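Local coordinates for ER-derived vesicles protein ERV41 (Saccharomyces cerevisiae, PDB 3ZLC) that works in COPII-coated vesicles from the endoplasmic reticulum, is needed for efficient transport of some secretory proteins to the Golgi, and facilitates retrograde transport, this chain being its lumenal domain, at residues Asp18-Asn23 / Val125-Gly130; Asn38-Thr43 / Glu131-Ala136; Thr193-Thr198 / Tyr238-Leu243. One frame throughout, in Å; residues are numbered along the deposited sequence. Where two conformers were deposited one is given.

Strands 117-126 and 130-136 follow each other in the chain but lie in different sheets: interaction 1 pairs the first with strand 19-28 in the six-stranded sheet, interaction 2 pairs the second with strand 35-41 in the eight-stranded one. Interaction 3 belongs to that larger sheet too, since strand 233-240 neighbours 130-136, and it alone is parallel. Interaction 2 is the most buried, with five of its six touching residues enclosed; interactions 1 and 3 are partly buried, near strand ends. Their chemistry also differs: valine and isoleucine beside a water-bridged arginine in 1, a row of amides and charges in 2, a serine-carboxylate bond in 3. Tyr238 touches Ile22 and Val39, joining all three.

Interaction 1: residues Asp18-Asn23 / Val125-Gly130; sequences DTVQIN and VNRVSG
Val20 and Val125 form an antiparallel hydrogen-bonded pair whose side chains lie side by side on one face of the sheet. The N-H of Val20 meets Val125 O at 3.0 Å, and the N-H of Val125 meets Val20 O at 2.9 Å. Val125 CG2, set between its own N and carbonyl carbon (the CG1 torsion, chi1, is -59°), touches two partners: Val20 CG1 lies 3.8 Å from it, and Ile22 CD1 also 3.8 Å, the isoleucine crossing the valine at about a right angle. At Thr19 and Asn126, the next pair along, the side chains diverge.

Beyond the strand end, Arg127 N donates to Asp18 O at 2.7 Å, and Arg127 centres an inverse gamma turn. With CG anti to N (chi1 -165°) and the chain extended to NE, its side chain reaches back across Val20 at a slant, where NH1 comes 3.8 Å from Val20 CG2. The same NH1 donates to a water 2.9 Å away, which in turn donates to Thr19 O, while NH2 is bonded to Asn210 on strand 209-219. Two differently placed acceptors therefore limit rotation of the guanidinium, and its charge is met by neutral oxygens here, with one Val20 methyl, CG2, alongside, so that one arginine ties the end of this sheet to a strand of the other.

Interaction 2: residues Asn38-Thr43 / Glu131-Ala136; sequences NVRDQT and ELQITA
Residues 38-41 and 131-136 run antiparallel, their short axes 4.8 Å apart at closest approach and their directions 151° apart. Asn38 with Gln133 and Arg40 with Glu131 are hydrogen-bonded pairs, separated by the non-hydrogen-bonded pair Val39 with Leu132. Both ring-closing bonds form in each hydrogen-bonded pair: Gln133 N to Asn38 O measures 2.8 Å, for example, and Glu131 N to Arg40 O also 2.8 Å. In the intervening pair, the CA atoms of Val39 and Leu132 make C-H...O contacts with the carbonyls of Glu131 and Asn38.

Strand 130-136 thereby sits between strands 35-41 and 233-240, antiparallel to both, inside the mixed eight-stranded sheet of the lumenal domain. The two faces of this pairing differ in character. On one, Val39 CG2 reaches Leu132 CD1 at 3.6 Å, the two side chains crossing obliquely; Tyr238 and Val125 touch Val39, while Ile123 and Ile37 touch Leu132.

The other face carries Asn38, Arg40, Glu131 and Gln133. Arg40 CG lies between its backbone N and carbonyl carbon (chi1 57°), and the chain, extended to NE, brings the guanidinium beside Glu131. The two side chains point the same way, but their guanidinium and carboxylate planes are 60° apart, and the salt bridge from Arg40 NH2 to Glu131 OE1, at the guanidinium edge, is long at 3.7 Å. Lys237 supplies a second weak, long ion pair to that oxygen. A firmer bond holds the carboxylate: Gln133 NE2 donates to Glu131 OE2 at 2.7 Å, arriving from above the carboxylate plane while the oxygen lies near the amide plane. Gln133, extended beyond CG, spans the two-residue step to do so.

Interaction 3: residues Thr193-Thr198 / Tyr238-Leu243; sequences TSVVPT and YNFEPL
This is a parallel strand pairing in the mixed eight-stranded sheet, made where strand 233-240 runs out beside strand 188-200. The short axes of 193-198 and 238-240 lie 30° apart, and the three bridges pair Thr193 with Tyr238, Ser194 with Asn239 and Val195 with Phe240. As parallel strands require, the backbone bonds are staggered: Asn239 N donates to Thr193 O, Val195 N to Asn239 O at 2.9 Å, and Glu241 N to Val195 O, also at 2.9 Å.

On one face Val195 and Phe240 point the same way, and Phe240 CD1 comes 3.5 Å from Val195 CB, with an oblique approach to the ring. Next to them Thr193 OG1 rests 3.3 Å from Tyr238 CB, and the threonine hydroxyl is hydrogen-bonded to Lys237 O.

The opposite face carries Ser194 and Asn239, and Glu241 just beyond the last bridge joins them. Ser194 OG, placed across the CA-CB bond from the backbone N (chi1 -176°), donates to Glu241 OE2 at 2.7 Å and uses the anti lone pair of that oxygen. A water, itself bonded to Ser194 O, donates to the same OE2. Two donors hold this one oxygen and would be expected to stabilise the ionised form. The other oxygen, Glu241 OE1, lies 3.3 Å from Val196 CG2, so a methyl closes over the carboxylate where the strand partnership ends. Farther on, Val196 CG1 meets Leu243 CD1 at 3.8 Å, and Pro197 CD lies 3.1 Å from Leu243 O.

Strand 209-219 flanks 188-200 on its other side, where Ser194 and Val196 make backbone hydrogen bonds with Ser213 and Gln211. After the turn at Pro242, strand 243-247 takes over as parallel partner, with Ile245 making a backbone hydrogen bond with Pro197, while Phe163 of the six-stranded sheet packs on Thr193, Val195 and Tyr238.

Interaction 1: residues Asp18-Asn23 / Val125-Gly130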
ATOM      1  N   ASP A  18       9.326  -9.157  17.405  1.00 29.04           N
ATOM      2  CA  ASP A  18      10.081  -7.911  17.244  1.00 39.41           C
ATOM      3  C   ASP A  18       9.902  -7.300  15.860  1.00 35.77           C
ATOM      4  O   ASP A  18       9.941  -6.071  15.695  1.00 24.93           O
ATOM      5  CB  ASP A  18      11.576  -8.147  17.501  1.00 43.38           C
ATOM      6  CG  ASP A  18      11.859  -8.593  18.923  1.00 52.98           C
ATOM      7  OD1 ASP A  18      11.088  -8.208  19.830  1.00 48.46           O
ATOM      8  OD2 ASP A  18      12.853  -9.333  19.130  1.00 59.50           O
ATOM      9  N   THR A  19       9.721  -8.159  14.860  1.00 29.33           N
ATOM     10  CA  THR A  19       9.618  -7.700  13.474  1.00 31.39           C
ATOM     11  C   THR A  19       8.389  -8.283  12.785  1.00 23.29           C
ATOM     12  O   THR A  19       7.796  -9.257  13.266  1.00 23.93           O
ATOM     13  CB  THR A  19      10.864  -8.086  12.649  1.00 31.11           C
ATOM     14  OG1 THR A  19      10.954  -9.511  12.582  1.00 31.69           O
ATOM     15  CG2 THR A  19      12.138  -7.533  13.285  1.00 33.43           C
ATOM     16  N   VAL A  20       8.020  -7.677  11.657  1.00 17.25           N
ATOM     17  CA  VAL A  20       6.931  -8.170  10.819  1.00 18.50           C
ATOM     18  C   VAL A  20       7.243  -7.820   9.369  1.00 19.27           C
ATOM     19  O   VAL A  20       7.892  -6.800   9.105  1.00 20.12           O
ATOM     20  CB  VAL A  20       5.574  -7.558  11.247  1.00 24.31           C
ATOM     21  CG1 VAL A  20       5.559  -6.037  11.000  1.00 16.72           C
ATOM     22  CG2 VAL A  20       4.405  -8.253  10.525  1.00 19.94           C
ATOM     23  N   GLN A  21       6.834  -8.671   8.429  1.00 18.21           N
ATOM     24  CA  GLN A  21       6.958  -8.341   7.000  1.00 17.54           C
ATOM     25  C   GLN A  21       5.766  -7.521   6.528  1.00 19.99           C
ATOM     26  O   GLN A  21       4.621  -7.882   6.796  1.00 18.18           O
ATOM     27  CB  GLN A  21       7.022  -9.619   6.144  1.00 18.85           C
ATOM     28  CG  GLN A  21       8.193 -10.523   6.479  1.00 23.52           C
ATOM     29  CD  GLN A  21       9.489  -9.992   5.915  1.00 29.95           C
ATOM     30  OE1 GLN A  21      10.525  -9.993   6.579  1.00 43.75           O
ATOM     31  NE2 GLN A  21       9.437  -9.535   4.677  1.00 30.00           N
ATOM     32  N   ILE A  22       6.029  -6.424   5.819  1.00 16.22           N
ATOM     33  CA  ILE A  22       4.958  -5.724   5.116  1.00 13.61           C
ATOM     34  C   ILE A  22       4.999  -6.160   3.663  1.00 13.80           C
ATOM     35  O   ILE A  22       6.027  -6.006   2.986  1.00 16.92           O
ATOM     36  CB  ILE A  22       5.099  -4.191   5.211  1.00 16.99           C
ATOM     37  CG1 ILE A  22       5.012  -3.748   6.674  1.00 20.76           C
ATOM     38  CG2 ILE A  22       3.999  -3.514   4.409  1.00 14.77           C
ATOM     39  CD1 ILE A  22       5.081  -2.215   6.882  1.00 20.52           C
ATOM     40  N   ASN A  23       3.891  -6.722   3.182  1.00 16.52           N
ATOM     41  CA  ASN A  23       3.836  -7.242   1.818  1.00 17.13           C
ATOM     42  C   ASN A  23       3.032  -6.276   0.972  1.00 18.82           C
ATOM     43  O   ASN A  23       1.920  -5.899   1.343  1.00 14.83           O
ATOM     44  CB  ASN A  23       3.174  -8.621   1.780  1.00 17.49           C
ATOM     45  CG  ASN A  23       3.650  -9.527   2.888  1.00 23.66           C
ATOM     46  OD1 ASN A  23       4.834  -9.893   2.946  1.00 19.71           O
ATOM     47  ND2 ASN A  23       2.730  -9.913   3.774  1.00 16.61           N
ATOM     48  N   VAL A 125      10.036  -4.929   8.825  1.00 23.90           N
ATOM     49  CA  VAL A 125      10.126  -3.711   9.621  1.00 20.03           C
ATOM     50  C   VAL A 125      10.029  -4.074  11.098  1.00 25.21           C
ATOM     51  O   VAL A 125       9.546  -5.159  11.456  1.00 20.66           O
ATOM     52  CB  VAL A 125       9.023  -2.687   9.236  1.00 23.70           C
ATOM     53  CG1 VAL A 125       9.119  -2.306   7.771  1.00 26.27           C
ATOM     54  CG2 VAL A 125       7.624  -3.250   9.541  1.00 19.35           C
ATOM     55  N   ASN A 126      10.496  -3.185  11.964  1.00 19.35           N
ATOM     56  CA  ASN A 126      10.295  -3.409  13.388  1.00 20.53           C
ATOM     57  C   ASN A 126       8.802  -3.369  13.631  1.00 22.08           C
ATOM     58  O   ASN A 126       8.099  -2.559  13.010  1.00 24.69           O
ATOM     59  CB  ASN A 126      11.002  -2.332  14.215  1.00 26.82           C
ATOM     60  CG  ASN A 126      12.507  -2.374  14.061  1.00 37.95           C
ATOM     61  OD1 ASN A 126      13.115  -3.442  14.106  1.00 42.93           O
ATOM     62  ND2 ASN A 126      13.118  -1.206  13.874  1.00 38.89           N
ATOM     63  N   ARG A 127       8.304  -4.244  14.506  1.00 24.47           N
ATOM     64  CA  ARG A 127       6.870  -4.301  14.794  1.00 24.19           C
ATOM     65  C   ARG A 127       6.538  -3.234  15.837  1.00 24.54           C
ATOM     66  O   ARG A 127       6.206  -3.541  16.996  1.00 24.26           O
ATOM     67  CB  ARG A 127       6.467  -5.708  15.274  1.00 27.01           C
ATOM     68  CG  ARG A 127       4.954  -5.985  15.258  1.00 20.83           C
ATOM     69  CD  ARG A 127       4.584  -7.383  15.814  1.00 23.17           C
ATOM     70  NE  ARG A 127       3.129  -7.478  15.980  1.00 23.40           N
ATOM     71  CZ  ARG A 127       2.292  -7.964  15.067  1.00 23.22           C
ATOM     72  NH1 ARG A 127       2.759  -8.441  13.908  1.00 17.61           N
ATOM     73  NH2 ARG A 127       0.988  -7.977  15.311  1.00 18.70           N
ATOM     74  N   VAL A 128       6.673  -1.974  15.424  1.00 26.33           N
ATOM     75  CA  VAL A 128       6.337  -0.821  16.263  1.00 19.87           C
ATOM     76  C   VAL A 128       5.612   0.191  15.379  1.00 20.71           C
ATOM     77  O   VAL A 128       5.566   0.032  14.161  1.00 17.47           O
ATOM     78  CB  VAL A 128       7.597  -0.150  16.886  1.00 32.44           C
ATOM     79  CG1 VAL A 128       8.285  -1.077  17.875  1.00 38.76           C
ATOM     80  CG2 VAL A 128       8.568   0.288  15.794  1.00 27.80           C
ATOM     81  N   SER A 129       5.040   1.227  15.982  1.00 26.08           N
ATOM     82  CA  SER A 129       4.385   2.272  15.200  1.00 23.86           C
ATOM     83  C   SER A 129       5.354   2.847  14.149  1.00 18.12           C
ATOM     84  O   SER A 129       6.460   3.266  14.472  1.00 19.30           O
ATOM     85  CB  SER A 129       3.882   3.387  16.117  1.00 28.85           C
ATOM     86  OG  SER A 129       3.244   4.393  15.354  1.00 31.47           O
ATOM     87  N   GLY A 130       4.949   2.843  12.886  1.00 19.07           N
ATOM     88  CA  GLY A 130       5.826   3.359  11.846  1.00 17.57           C
ATOM     89  C   GLY A 130       5.045   3.761  10.620  1.00 23.43           C
ATOM     90  O   GLY A 130       3.812   3.819  10.652  1.00 15.26           O
TER
HETATM   91  O   HOH W   1       5.132 -10.074  13.426  1.00 17.70           O

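Interaction 2: residues Asn38-Thr43 / Glu131-Ala136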
ATOM      1  N   ASN A  38      10.317   5.114   1.382  1.00 21.27           N
ATOM      2  CA  ASN A  38      10.989   5.183   2.679  0.75 25.42           C
ATOM      3  C   ASN A  38      10.186   4.476   3.775  1.00 23.83           C
ATOM      4  O   ASN A  38       8.955   4.420   3.716  1.00 22.11           O
ATOM      5  CB  ASN A  38      11.194   6.642   3.096  0.75 25.60           C
ATOM      6  CG  ASN A  38      12.295   7.343   2.298  0.75 36.26           C
ATOM      7  OD1 ASN A  38      13.472   7.305   2.670  0.75 35.87           O
ATOM      8  ND2 ASN A  38      11.908   8.002   1.205  0.75 31.83           N
ATOM      9  N   VAL A  39      10.890   3.953   4.777  1.00 21.24           N
ATOM     10  CA  VAL A  39      10.251   3.429   5.981  1.00 21.28           C
ATOM     11  C   VAL A  39      10.807   4.240   7.141  1.00 23.04           C
ATOM     12  O   VAL A  39      12.005   4.572   7.177  1.00 22.11           O
ATOM     13  CB  VAL A  39      10.526   1.918   6.213  1.00 29.12           C
ATOM     14  CG1 VAL A  39      10.067   1.498   7.607  1.00 32.87           C
ATOM     15  CG2 VAL A  39       9.802   1.081   5.197  1.00 31.64           C
ATOM     16  N   ARG A  40       9.951   4.621   8.079  1.00 21.02           N
ATOM     17  CA  ARG A  40      10.489   5.138   9.324  1.00 27.37           C
ATOM     18  C   ARG A  40       9.632   4.663  10.474  1.00 33.25           C
ATOM     19  O   ARG A  40       8.468   4.305  10.275  1.00 26.06           O
ATOM     20  CB  ARG A  40      10.627   6.657   9.302  1.00 42.26           C
ATOM     21  CG  ARG A  40       9.356   7.406   9.011  1.00 50.18           C
ATOM     22  CD  ARG A  40       9.418   8.759   9.695  1.00 66.13           C
ATOM     23  NE  ARG A  40       8.185   9.526   9.531  1.00 78.02           N
ATOM     24  CZ  ARG A  40       8.020  10.776   9.952  1.00 83.49           C
ATOM     25  NH1 ARG A  40       9.014  11.410  10.562  1.00 80.96           N
ATOM     26  NH2 ARG A  40       6.862  11.392   9.760  1.00 85.23           N
ATOM     27  N   ASP A  41      10.208   4.623  11.671  1.00 26.76           N
ATOM     28  CA  ASP A  41       9.430   4.217  12.837  1.00 28.54           C
ATOM     29  C   ASP A  41       9.882   4.946  14.091  1.00 39.30           C
ATOM     30  O   ASP A  41      10.761   5.811  14.033  1.00 39.48           O
ATOM     31  CB  ASP A  41       9.412   2.682  13.011  1.00 32.78           C
ATOM     32  CG  ASP A  41      10.798   2.081  13.251  1.00 40.39           C
ATOM     33  OD1 ASP A  41      11.597   2.661  14.013  1.00 44.23           O
ATOM     34  OD2 ASP A  41      11.079   1.002  12.687  1.00 42.65           O
ATOM     35  N   GLN A  42       9.276   4.602  15.221  1.00 47.97           N
ATOM     36  CA  GLN A  42       9.618   5.239  16.486  1.00 56.75           C
ATOM     37  C   GLN A  42      11.115   5.165  16.768  1.00 58.23           C
ATOM     38  O   GLN A  42      11.714   6.123  17.252  1.00 65.33           O
ATOM     39  CB  GLN A  42       8.848   4.574  17.623  1.00 61.01           C
ATOM     40  CG  GLN A  42       7.446   4.176  17.246  1.00 61.82           C
ATOM     41  CD  GLN A  42       6.474   4.345  18.389  1.00 72.60           C
ATOM     42  OE1 GLN A  42       5.596   5.206  18.350  1.00 77.50           O
ATOM     43  NE2 GLN A  42       6.621   3.518  19.415  1.00 75.87           N
ATOM     44  N   THR A  43      11.716   4.031  16.426  1.00 58.05           N
ATOM     45  CA  THR A  43      13.111   3.769  16.755  1.00 61.58           C
ATOM     46  C   THR A  43      14.090   4.435  15.790  1.00 65.87           C
ATOM     47  O   THR A  43      15.184   4.831  16.191  1.00 71.49           O
ATOM     48  CB  THR A  43      13.399   2.250  16.789  1.00 61.31           C
ATOM     49  OG1 THR A  43      13.344   1.715  15.461  1.00 51.40           O
ATOM     50  CG2 THR A  43      12.379   1.525  17.667  1.00 64.52           C
ATOM     51  N   GLU A 131       5.754   4.022   9.526  1.00 18.33           N
ATOM     52  CA  GLU A 131       5.088   4.507   8.324  1.00 20.25           C
ATOM     53  C   GLU A 131       5.901   4.133   7.078  1.00 19.15           C
ATOM     54  O   GLU A 131       7.126   4.227   7.081  1.00 22.08           O
ATOM     55  CB  GLU A 131       4.887   6.027   8.464  1.00 26.45           C
ATOM     56  CG  GLU A 131       4.602   6.797   7.192  1.00 42.64           C
ATOM     57  CD  GLU A 131       4.505   8.292   7.457  1.00 48.55           C
ATOM     58  OE1 GLU A 131       4.660   8.706   8.627  1.00 54.51           O
ATOM     59  OE2 GLU A 131       4.271   9.055   6.505  1.00 46.76           O
ATOM     60  N   LEU A 132       5.210   3.662   6.041  1.00 14.89           N
ATOM     61  CA  LEU A 132       5.828   3.407   4.740  1.00 14.26           C
ATOM     62  C   LEU A 132       5.381   4.516   3.791  1.00 20.60           C
ATOM     63  O   LEU A 132       4.179   4.770   3.670  1.00 19.55           O
ATOM     64  CB  LEU A 132       5.335   2.070   4.203  1.00 14.87           C
ATOM     65  CG  LEU A 132       5.742   1.707   2.782  1.00 23.52           C
ATOM     66  CD1 LEU A 132       7.213   1.403   2.744  1.00 22.47           C
ATOM     67  CD2 LEU A 132       4.943   0.505   2.329  1.00 34.99           C
ATOM     68  N   GLN A 133       6.336   5.163   3.120  1.00 17.10           N
ATOM     69  CA  GLN A 133       6.066   6.350   2.306  1.00 22.95           C
ATOM     70  C   GLN A 133       6.495   6.143   0.853  1.00 24.28           C
ATOM     71  O   GLN A 133       7.648   5.780   0.579  1.00 21.88           O
ATOM     72  CB  GLN A 133       6.825   7.572   2.878  1.00 25.95           C
ATOM     73  CG  GLN A 133       6.617   7.812   4.386  1.00 31.69           C
ATOM     74  CD  GLN A 133       7.375   9.030   4.893  1.00 41.31           C
ATOM     75  OE1 GLN A 133       8.430   9.372   4.367  1.00 46.94           O
ATOM     76  NE2 GLN A 133       6.830   9.695   5.908  1.00 44.51           N
ATOM     77  N   ILE A 134       5.569   6.391  -0.074  1.00 17.59           N
ATOM     78  CA  ILE A 134       5.899   6.450  -1.499  1.00 21.08           C
ATOM     79  C   ILE A 134       5.740   7.901  -1.987  1.00 20.67           C
ATOM     80  O   ILE A 134       4.616   8.397  -2.070  1.00 27.05           O
ATOM     81  CB  ILE A 134       4.937   5.565  -2.308  1.00 20.79           C
ATOM     82  CG1 ILE A 134       4.965   4.121  -1.783  1.00 19.92           C
ATOM     83  CG2 ILE A 134       5.268   5.617  -3.795  1.00 20.81           C
ATOM     84  CD1 ILE A 134       3.940   3.213  -2.456  1.00 29.92           C
ATOM     85  N   THR A 135       6.850   8.571  -2.296  1.00 18.31           N
ATOM     86  CA  THR A 135       6.826   9.965  -2.734  1.00 20.78           C
ATOM     87  C   THR A 135       7.747  10.205  -3.933  1.00 21.88           C
ATOM     88  O   THR A 135       8.406   9.276  -4.435  1.00 22.28           O
ATOM     89  CB  THR A 135       7.245  10.949  -1.601  1.00 22.16           C
ATOM     90  OG1 THR A 135       8.628  10.751  -1.288  1.00 26.30           O
ATOM     91  CG2 THR A 135       6.415  10.746  -0.348  1.00 24.70           C
ATOM     92  N   ALA A 136       7.786  11.453  -4.402  1.00 25.32           N
ATOM     93  CA  ALA A 136       8.702  11.818  -5.487  1.00 29.43           C
ATOM     94  C   ALA A 136      10.116  11.959  -4.940  1.00 31.59           C
ATOM     95  O   ALA A 136      10.285  12.361  -3.787  1.00 34.17           O
ATOM     96  CB  ALA A 136       8.274  13.107  -6.129  1.00 36.34           C
TER
HETATM   97  O   HOH W   2       9.278   8.496   0.169  1.00 41.90           O

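Interaction 3: residues Thr193-Thr198 / Tyr238-Leu243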
ATOM      1  N   THR A 193      -3.477   2.129   9.344  1.00 11.93           N
ATOM      2  CA  THR A 193      -3.822   0.716   9.507  1.00 15.01           C
ATOM      3  C   THR A 193      -3.511   0.270  10.924  1.00 20.52           C
ATOM      4  O   THR A 193      -2.443   0.592  11.461  1.00 22.57           O
ATOM      5  CB  THR A 193      -3.044  -0.182   8.522  1.00 17.38           C
ATOM      6  OG1 THR A 193      -1.629  -0.089   8.780  1.00 15.33           O
ATOM      7  CG2 THR A 193      -3.363   0.213   7.077  1.00 14.13           C
ATOM      8  N   SER A 194      -4.441  -0.454  11.540  1.00 14.83           N
ATOM      9  CA  SER A 194      -4.236  -0.924  12.911  1.00 12.70           C
ATOM     10  C   SER A 194      -4.220  -2.443  12.847  1.00 13.94           C
ATOM     11  O   SER A 194      -5.214  -3.077  12.452  1.00 14.43           O
ATOM     12  CB  SER A 194      -5.357  -0.436  13.826  1.00 15.00           C
ATOM     13  OG  SER A 194      -5.124  -0.821  15.184  1.00 20.76           O
ATOM     14  N   VAL A 195      -3.091  -3.025  13.240  1.00 16.21           N
ATOM     15  CA  VAL A 195      -2.777  -4.415  12.943  1.00 13.21           C
ATOM     16  C   VAL A 195      -2.974  -5.289  14.181  1.00 22.62           C
ATOM     17  O   VAL A 195      -2.478  -4.970  15.269  1.00 15.12           O
ATOM     18  CB  VAL A 195      -1.313  -4.521  12.421  1.00 15.84           C
ATOM     19  CG1 VAL A 195      -0.974  -5.952  11.993  1.00 12.65           C
ATOM     20  CG2 VAL A 195      -1.110  -3.571  11.233  1.00 11.78           C
ATOM     21  N   VAL A 196      -3.700  -6.390  14.011  1.00 17.01           N
ATOM     22  CA  VAL A 196      -3.991  -7.299  15.117  1.00 18.75           C
ATOM     23  C   VAL A 196      -3.387  -8.648  14.803  1.00 18.04           C
ATOM     24  O   VAL A 196      -3.695  -9.220  13.751  1.00 16.84           O
ATOM     25  CB  VAL A 196      -5.504  -7.494  15.275  1.00 22.29           C
ATOM     26  CG1 VAL A 196      -5.812  -8.402  16.481  1.00 24.47           C
ATOM     27  CG2 VAL A 196      -6.177  -6.168  15.440  1.00 25.22           C
ATOM     28  N   PRO A 197      -2.507  -9.163  15.696  1.00 15.47           N
ATOM     29  CA  PRO A 197      -1.950 -10.494  15.448  1.00 15.24           C
ATOM     30  C   PRO A 197      -2.995 -11.541  15.805  1.00 22.96           C
ATOM     31  O   PRO A 197      -3.757 -11.359  16.758  1.00 18.09           O
ATOM     32  CB  PRO A 197      -0.772 -10.574  16.433  1.00 24.36           C
ATOM     33  CG  PRO A 197      -1.218  -9.710  17.609  1.00 22.89           C
ATOM     34  CD  PRO A 197      -1.980  -8.558  16.940  1.00 20.69           C
ATOM     35  N   THR A 198      -3.049 -12.630  15.050  1.00 18.57           N
ATOM     36  CA  THR A 198      -4.056 -13.648  15.333  1.00 22.34           C
ATOM     37  C   THR A 198      -3.438 -15.034  15.460  1.00 26.11           C
ATOM     38  O   THR A 198      -2.432 -15.345  14.824  1.00 24.10           O
ATOM     39  CB  THR A 198      -5.122 -13.680  14.244  1.00 25.48           C
ATOM     40  OG1 THR A 198      -4.484 -13.821  12.964  1.00 29.67           O
ATOM     41  CG2 THR A 198      -5.944 -12.403  14.273  1.00 20.99           C
ATOM     42  N   TYR A 238       1.161   2.633  10.190  1.00 17.49           N
ATOM     43  CA  TYR A 238       0.760   1.387  10.837  1.00 15.92           C
ATOM     44  C   TYR A 238       1.085   1.382  12.318  1.00 21.37           C
ATOM     45  O   TYR A 238       2.083   1.954  12.758  1.00 15.52           O
ATOM     46  CB  TYR A 238       1.378   0.166  10.127  1.00 16.04           C
ATOM     47  CG  TYR A 238       2.863   0.305   9.853  1.00 19.02           C
ATOM     48  CD1 TYR A 238       3.792  -0.013  10.836  1.00 16.90           C
ATOM     49  CD2 TYR A 238       3.337   0.743   8.617  1.00 15.80           C
ATOM     50  CE1 TYR A 238       5.144   0.091  10.606  1.00 21.19           C
ATOM     51  CE2 TYR A 238       4.717   0.859   8.378  1.00 17.76           C
ATOM     52  CZ  TYR A 238       5.608   0.530   9.381  1.00 24.10           C
ATOM     53  OH  TYR A 238       6.978   0.634   9.199  1.00 32.40           O
ATOM     54  N   ASN A 239       0.205   0.762  13.091  1.00 18.13           N
ATOM     55  CA  ASN A 239       0.496   0.497  14.489  1.00 19.27           C
ATOM     56  C   ASN A 239      -0.024  -0.890  14.829  1.00 17.72           C
ATOM     57  O   ASN A 239      -0.888  -1.430  14.124  1.00 15.15           O
ATOM     58  CB  ASN A 239      -0.140   1.540  15.400  1.00 16.85           C
ATOM     59  CG  ASN A 239       0.616   1.691  16.696  1.00 29.42           C
ATOM     60  OD1 ASN A 239       1.369   0.784  17.094  1.00 26.45           O
ATOM     61  ND2 ASN A 239       0.445   2.833  17.359  1.00 28.02           N
ATOM     62  N   PHE A 240       0.489  -1.461  15.911  1.00 15.93           N
ATOM     63  CA  PHE A 240       0.184  -2.848  16.246  1.00 15.64           C
ATOM     64  C   PHE A 240      -0.516  -2.910  17.587  1.00 18.62           C
ATOM     65  O   PHE A 240      -0.010  -2.409  18.590  1.00 17.78           O
ATOM     66  CB  PHE A 240       1.480  -3.676  16.234  1.00 23.29           C
ATOM     67  CG  PHE A 240       2.198  -3.613  14.903  1.00 18.01           C
ATOM     68  CD1 PHE A 240       1.875  -4.496  13.887  1.00 16.58           C
ATOM     69  CD2 PHE A 240       3.160  -2.626  14.659  1.00 18.50           C
ATOM     70  CE1 PHE A 240       2.517  -4.424  12.643  1.00 23.41           C
ATOM     71  CE2 PHE A 240       3.800  -2.542  13.414  1.00 20.22           C
ATOM     72  CZ  PHE A 240       3.479  -3.446  12.410  1.00 21.03           C
ATOM     73  N   GLU A 241      -1.703  -3.506  17.591  1.00 19.94           N
ATOM     74  CA  GLU A 241      -2.515  -3.553  18.800  1.00 20.42           C
ATOM     75  C   GLU A 241      -1.910  -4.501  19.820  1.00 19.29           C
ATOM     76  O   GLU A 241      -1.357  -5.544  19.442  1.00 18.81           O
ATOM     77  CB  GLU A 241      -3.936  -3.994  18.443  1.00 19.56           C
ATOM     78  CG  GLU A 241      -4.577  -3.079  17.397  1.00 19.00           C
ATOM     79  CD  GLU A 241      -6.058  -3.324  17.246  1.00 19.57           C
ATOM     80  OE1 GLU A 241      -6.576  -4.163  18.011  1.00 18.76           O
ATOM     81  OE2 GLU A 241      -6.706  -2.679  16.379  1.00 18.05           O
ATOM     82  N   PRO A 242      -2.025  -4.148  21.116  1.00 24.32           N
ATOM     83  CA  PRO A 242      -1.473  -4.938  22.220  1.00 26.44           C
ATOM     84  C   PRO A 242      -2.353  -6.119  22.612  1.00 38.40           C
ATOM     85  O   PRO A 242      -2.243  -6.606  23.740  1.00 51.32           O
ATOM     86  CB  PRO A 242      -1.442  -3.932  23.379  1.00 22.89           C
ATOM     87  CG  PRO A 242      -2.598  -3.017  23.110  1.00 27.15           C
ATOM     88  CD  PRO A 242      -2.573  -2.859  21.585  1.00 27.33           C
ATOM     89  N   LEU A 243      -3.219  -6.566  21.711  1.00 28.22           N
ATOM     90  CA  LEU A 243      -4.017  -7.763  21.971  1.00 24.56           C
ATOM     91  C   LEU A 243      -3.871  -8.739  20.805  1.00 28.67           C
ATOM     92  O   LEU A 243      -3.274  -8.400  19.785  1.00 26.51           O
ATOM     93  CB  LEU A 243      -5.488  -7.412  22.230  1.00 25.82           C
ATOM     94  CG  LEU A 243      -6.246  -6.465  21.296  1.00 35.75           C
ATOM     95  CD1 LEU A 243      -6.598  -7.121  19.977  1.00 43.97           C
ATOM     96  CD2 LEU A 243      -7.515  -5.947  21.975  1.00 36.40           C
TER
HETATM   97  O   HOH W   3      -7.673  -3.332  13.952  1.00 14.11           O